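Local coordinates for protein mannonate dehydratase (Streptococcus suis, PDB 3BDK) that probably catalyses the dehydration of D-mannonate to 2-dehydro-3-deoxy-D-gluconate, using manganese or ferrous iron as cofactor, at residues P56-E68 with N105-I118. Numbering follows the deposited sequence.
Sequences PVGQAWPLENILE and NYKTSIRNVGAAGI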
loop_
_atom_site.group_PDB
_atom_site.type_symbol
_atom_site.label_atom_id
_atom_site.label_comp_id
_atom_site.label_asym_id
_atom_site.label_seq_id
_atom_site.Cartn_x
_atom_site.Cartn_y
_atom_site.Cartn_z
ATOM N N PRO A 56 3.691 -21.707 -28.797
ATOM C CA PRO A 56 2.658 -22.655 -28.310
ATOM C C PRO A 56 2.805 -23.237 -26.894
ATOM O O PRO A 56 1.816 -23.229 -26.147
ATOM C CB PRO A 56 2.657 -23.753 -29.378
ATOM C CG PRO A 56 2.981 -22.999 -30.629
ATOM C CD PRO A 56 4.042 -21.992 -30.203
ATOM N N VAL A 57 3.988 -23.754 -26.541
ATOM C CA VAL A 57 4.267 -24.216 -25.166
ATOM C C VAL A 57 5.603 -24.941 -25.064
ATOM O O VAL A 57 6.517 -24.492 -24.359
ATOM C CB VAL A 57 3.115 -25.097 -24.560
ATOM C CG1 VAL A 57 2.984 -26.445 -25.289
ATOM C CG2 VAL A 57 3.305 -25.293 -23.056
ATOM N N GLY A 58 5.701 -26.066 -25.768
ATOM C CA GLY A 58 6.913 -26.870 -25.780
ATOM C C GLY A 58 8.023 -26.258 -26.614
ATOM O O GLY A 58 9.198 -26.331 -26.236
ATOM N N GLN A 59 7.638 -25.646 -27.737
ATOM C CA GLN A 59 8.576 -25.109 -28.728
ATOM C C GLN A 59 9.478 -24.001 -28.188
ATOM O O GLN A 59 9.151 -23.355 -27.199
ATOM C CB GLN A 59 7.815 -24.654 -29.974
ATOM C CG GLN A 59 7.382 -25.815 -30.881
ATOM C CD GLN A 59 5.977 -25.637 -31.473
ATOM O OE1 GLN A 59 5.585 -24.537 -31.872
ATOM N NE2 GLN A 59 5.219 -26.729 -31.532
ATOM N N ALA A 60 10.617 -23.806 -28.846
ATOM C CA ALA A 60 11.689 -22.937 -28.361
ATOM C C ALA A 60 11.313 -21.460 -28.282
ATOM O O ALA A 60 10.489 -20.981 -29.051
ATOM C CB ALA A 60 12.926 -23.114 -29.222
ATOM N N TRP A 61 11.934 -20.747 -27.347
ATOM C CA TRP A 61 11.697 -19.313 -27.166
ATOM C C TRP A 61 12.777 -18.489 -27.885
ATOM O O TRP A 61 13.926 -18.460 -27.442
ATOM C CB TRP A 61 11.653 -18.965 -25.669
ATOM C CG TRP A 61 10.316 -19.210 -24.988
ATOM C CD1 TRP A 61 9.380 -20.160 -25.312
ATOM C CD2 TRP A 61 9.795 -18.509 -23.851
ATOM N NE1 TRP A 61 8.300 -20.076 -24.460
ATOM C CE2 TRP A 61 8.527 -19.074 -23.554
ATOM C CE3 TRP A 61 10.268 -17.452 -23.058
ATOM C CZ2 TRP A 61 7.730 -18.615 -22.498
ATOM C CZ3 TRP A 61 9.473 -16.994 -22.008
ATOM C CH2 TRP A 61 8.219 -17.578 -21.739
ATOM N N PRO A 62 12.405 -17.822 -29.001
ATOM C CA PRO A 62 13.348 -17.045 -29.810
ATOM C C PRO A 62 13.753 -15.752 -29.122
ATOM O O PRO A 62 12.924 -15.124 -28.462
ATOM C CB PRO A 62 12.541 -16.712 -31.076
ATOM C CG PRO A 62 11.285 -17.531 -31.005
ATOM C CD PRO A 62 11.040 -17.763 -29.559
ATOM N N LEU A 63 15.010 -15.348 -29.290
ATOM C CA LEU A 63 15.491 -14.074 -28.748
ATOM C C LEU A 63 14.647 -12.874 -29.232
ATOM O O LEU A 63 14.324 -11.981 -28.445
ATOM C CB LEU A 63 16.967 -13.860 -29.089
ATOM C CG LEU A 63 17.921 -13.429 -27.968
ATOM C CD1 LEU A 63 19.137 -12.710 -28.546
ATOM C CD2 LEU A 63 17.259 -12.561 -26.921
ATOM N N GLU A 64 14.285 -12.884 -30.518
ATOM C CA GLU A 64 13.387 -11.885 -31.135
ATOM C C GLU A 64 12.124 -11.566 -30.310
ATOM O O GLU A 64 11.634 -10.430 -30.318
ATOM C CB GLU A 64 12.981 -12.341 -32.558
ATOM C CG GLU A 64 13.888 -11.870 -33.716
ATOM C CD GLU A 64 15.370 -11.768 -33.339
ATOM O OE1 GLU A 64 15.714 -10.872 -32.528
ATOM O OE2 GLU A 64 16.189 -12.568 -33.859
ATOM N N ASN A 65 11.615 -12.571 -29.605
ATOM C CA ASN A 65 10.382 -12.441 -28.852
ATOM C C ASN A 65 10.583 -11.886 -27.450
ATOM O O ASN A 65 9.754 -11.124 -26.944
ATOM C CB ASN A 65 9.690 -13.795 -28.769
ATOM C CG ASN A 65 8.893 -14.114 -30.001
ATOM O OD1 ASN A 65 9.431 -14.207 -31.110
ATOM N ND2 ASN A 65 7.596 -14.293 -29.819
ATOM N N ILE A 66 11.680 -12.284 -26.816
ATOM C CA ILE A 66 11.957 -11.851 -25.459
ATOM C C ILE A 66 12.592 -10.459 -25.490
ATOM O O ILE A 66 12.355 -9.641 -24.598
ATOM C CB ILE A 66 12.792 -12.906 -24.655
ATOM C CG1 ILE A 66 14.283 -12.579 -24.635
ATOM C CG2 ILE A 66 12.539 -14.337 -25.160
ATOM C CD1 ILE A 66 14.720 -11.941 -23.368
ATOM N N LEU A 67 13.380 -10.193 -26.531
ATOM C CA LEU A 67 13.938 -8.868 -26.761
ATOM C C LEU A 67 12.828 -7.846 -26.998
ATOM O O LEU A 67 12.833 -6.783 -26.375
ATOM C CB LEU A 67 14.895 -8.875 -27.950
ATOM C CG LEU A 67 16.295 -9.454 -27.754
ATOM C CD1 LEU A 67 16.999 -9.617 -29.110
ATOM C CD2 LEU A 67 17.142 -8.625 -26.777
ATOM N N GLU A 68 11.877 -8.172 -27.875
ATOM C CA GLU A 68 10.824 -7.225 -28.239
ATOM C C GLU A 68 9.922 -6.827 -27.054
ATOM O O GLU A 68 9.221 -5.804 -27.109
ATOM C CB GLU A 68 10.005 -7.718 -29.442
ATOM C CG GLU A 68 8.690 -8.407 -29.107
ATOM C CD GLU A 68 7.711 -8.407 -30.273
ATOM O OE1 GLU A 68 8.132 -8.709 -31.415
ATOM O OE2 GLU A 68 6.512 -8.117 -30.048
ATOM N N ASN A 105 13.967 -27.772 -26.752
ATOM C CA ASN A 105 13.344 -26.483 -26.949
ATOM C C ASN A 105 13.349 -25.618 -25.705
ATOM O O ASN A 105 13.451 -24.394 -25.804
ATOM C CB ASN A 105 11.932 -26.676 -27.496
ATOM C CG ASN A 105 11.938 -27.066 -28.965
ATOM O OD1 ASN A 105 11.070 -27.807 -29.422
ATOM N ND2 ASN A 105 12.934 -26.568 -29.713
ATOM N N TYR A 106 13.258 -26.276 -24.544
ATOM C CA TYR A 106 13.355 -25.635 -23.229
ATOM C C TYR A 106 14.807 -25.221 -22.917
ATOM O O TYR A 106 15.026 -24.174 -22.305
ATOM C CB TYR A 106 12.788 -26.559 -22.133
ATOM C CG TYR A 106 12.272 -25.834 -20.902
ATOM C CD1 TYR A 106 13.143 -25.432 -19.891
ATOM C CD2 TYR A 106 10.913 -25.552 -20.746
ATOM C CE1 TYR A 106 12.687 -24.761 -18.766
ATOM C CE2 TYR A 106 10.437 -24.871 -19.608
ATOM C CZ TYR A 106 11.338 -24.475 -18.624
ATOM O OH TYR A 106 10.911 -23.805 -17.489
ATOM N N LYS A 107 15.782 -26.034 -23.352
ATOM C CA LYS A 107 17.211 -25.717 -23.229
ATOM C C LYS A 107 17.527 -24.309 -23.766
ATOM O O LYS A 107 18.113 -23.489 -23.060
ATOM C CB LYS A 107 18.075 -26.746 -23.977
ATOM C CG LYS A 107 18.008 -28.199 -23.483
ATOM C CD LYS A 107 19.269 -28.668 -22.711
ATOM C CE LYS A 107 20.455 -29.057 -23.618
ATOM N NZ LYS A 107 20.207 -30.179 -24.564
ATOM N N THR A 108 17.137 -24.025 -25.005
ATOM C CA THR A 108 17.480 -22.733 -25.617
ATOM C C THR A 108 16.753 -21.533 -24.992
ATOM O O THR A 108 17.321 -20.438 -24.879
ATOM C CB THR A 108 17.292 -22.726 -27.152
ATOM O OG1 THR A 108 16.119 -23.469 -27.503
ATOM C CG2 THR A 108 18.517 -23.328 -27.844
ATOM N N SER A 109 15.502 -21.740 -24.589
ATOM C CA SER A 109 14.783 -20.736 -23.808
ATOM C C SER A 109 15.669 -20.214 -22.689
ATOM O O SER A 109 15.753 -18.999 -22.475
ATOM C CB SER A 109 13.505 -21.310 -23.231
ATOM O OG SER A 109 12.613 -21.640 -24.271
ATOM N N ILE A 110 16.357 -21.124 -22.002
ATOM C CA ILE A 110 17.210 -20.724 -20.895
ATOM C C ILE A 110 18.362 -19.895 -21.425
ATOM O O ILE A 110 18.788 -18.952 -20.767
ATOM C CB ILE A 110 17.808 -21.913 -20.093
ATOM C CG1 ILE A 110 16.830 -23.092 -19.956
ATOM C CG2 ILE A 110 18.329 -21.425 -18.741
ATOM C CD1 ILE A 110 15.648 -22.861 -19.045
ATOM N N ARG A 111 18.873 -20.258 -22.602
ATOM C CA ARG A 111 20.038 -19.570 -23.169
ATOM C C ARG A 111 19.654 -18.202 -23.754
ATOM O O ARG A 111 20.239 -17.186 -23.384
ATOM C CB ARG A 111 20.776 -20.454 -24.194
ATOM C CG ARG A 111 21.853 -21.391 -23.588
ATOM C CD ARG A 111 22.576 -22.248 -24.676
ATOM N NE ARG A 111 21.643 -23.098 -25.425
ATOM C CZ ARG A 111 21.543 -24.419 -25.286
ATOM N NH1 ARG A 111 20.647 -25.088 -26.008
ATOM N NH2 ARG A 111 22.342 -25.073 -24.440
ATOM N N ASN A 112 18.661 -18.190 -24.639
ATOM C CA ASN A 112 18.053 -16.952 -25.122
ATOM C C ASN A 112 17.710 -15.920 -24.019
ATOM O O ASN A 112 17.917 -14.713 -24.198
ATOM C CB ASN A 112 16.822 -17.282 -25.973
ATOM C CG ASN A 112 17.197 -17.775 -27.356
ATOM O OD1 ASN A 112 18.350 -17.663 -27.759
ATOM N ND2 ASN A 112 16.236 -18.319 -28.085
ATOM N N VAL A 113 17.204 -16.407 -22.883
ATOM C CA VAL A 113 16.858 -15.568 -21.727
ATOM C C VAL A 113 18.109 -15.056 -20.990
ATOM O O VAL A 113 18.157 -13.892 -20.572
ATOM C CB VAL A 113 15.869 -16.311 -20.777
ATOM C CG1 VAL A 113 15.833 -15.699 -19.377
ATOM C CG2 VAL A 113 14.469 -16.366 -21.405
ATOM N N GLY A 114 19.120 -15.909 -20.848
ATOM C CA GLY A 114 20.436 -15.471 -20.357
ATOM C C GLY A 114 21.069 -14.465 -21.313
ATOM O O GLY A 114 21.866 -13.609 -20.898
ATOM N N ALA A 115 20.688 -14.574 -22.593
ATOM C CA ALA A 115 21.091 -13.645 -23.648
ATOM C C ALA A 115 20.214 -12.378 -23.628
ATOM O O ALA A 115 19.853 -11.830 -24.686
ATOM C CB ALA A 115 21.022 -14.332 -25.015
ATOM N N ALA A 116 19.871 -11.925 -22.418
ATOM C CA ALA A 116 19.031 -10.747 -22.235
ATOM C C ALA A 116 19.187 -10.178 -20.845
ATOM O O ALA A 116 18.479 -9.246 -20.470
ATOM C CB ALA A 116 17.584 -11.078 -22.508
ATOM N N GLY A 117 20.110 -10.733 -20.071
ATOM C CA GLY A 117 20.434 -10.177 -18.753
ATOM C C GLY A 117 19.456 -10.542 -17.645
ATOM O O GLY A 117 19.826 -10.528 -16.462
ATOM N N ILE A 118 18.217 -10.861 -18.031
ATOM C CA ILE A 118 17.182 -11.368 -17.119
ATOM C C ILE A 118 17.641 -12.623 -16.368
ATOM O O ILE A 118 17.758 -13.685 -16.986
ATOM C CB ILE A 118 15.890 -11.733 -17.872
ATOM C CG1 ILE A 118 15.466 -10.622 -18.836
ATOM C CG2 ILE A 118 14.782 -12.046 -16.870
ATOM C CD1 ILE A 118 14.411 -11.040 -19.857
#
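Ser-109 OG takes a weak hydrogen bond from Trp-61 N, 3.3 Å long and bent to 133° at the hydrogen. The same hydroxyl gives its proton to Asn-105 O, one turn back in its own helix. Its chi1 of -65° sets OG beside the backbone N, where it also touches Trp-61 CB at 3.2 Å. Asn-105 O has a further neighbour across the contact, a CH...O approach from Ala-60 CA at 3.4 Å. One turn further along, Asn-112 ND2 donates to Trp-61 O in a nearly straight bond; the modelled length is doubtfully short. The Trp-61 side chain turns from the helix and packs on Ile-83 of strand 79-84 and on Ala-51 and Val-55. It lies about 10 Å from the bound D-mannose. Beyond Pro-62, the N-cap of helix 63-74, Leu-63 CD2 covers Asn-112 O and Ala-115 O, each at 3.5 Å. The side chains of Ile-66 and Ile-118 make an apolar contact, running alongside one another in opposite directions, their CD1 atoms 3.6 Å apart. The contact thus joins two neighbouring outer helices of the xylose isomerase-like TIM barrel. Side chains of helix 99-114 meet both amide and carbonyl of Trp-61, weakly at the amide, which probably helps fix the main chain just before helix 63-74.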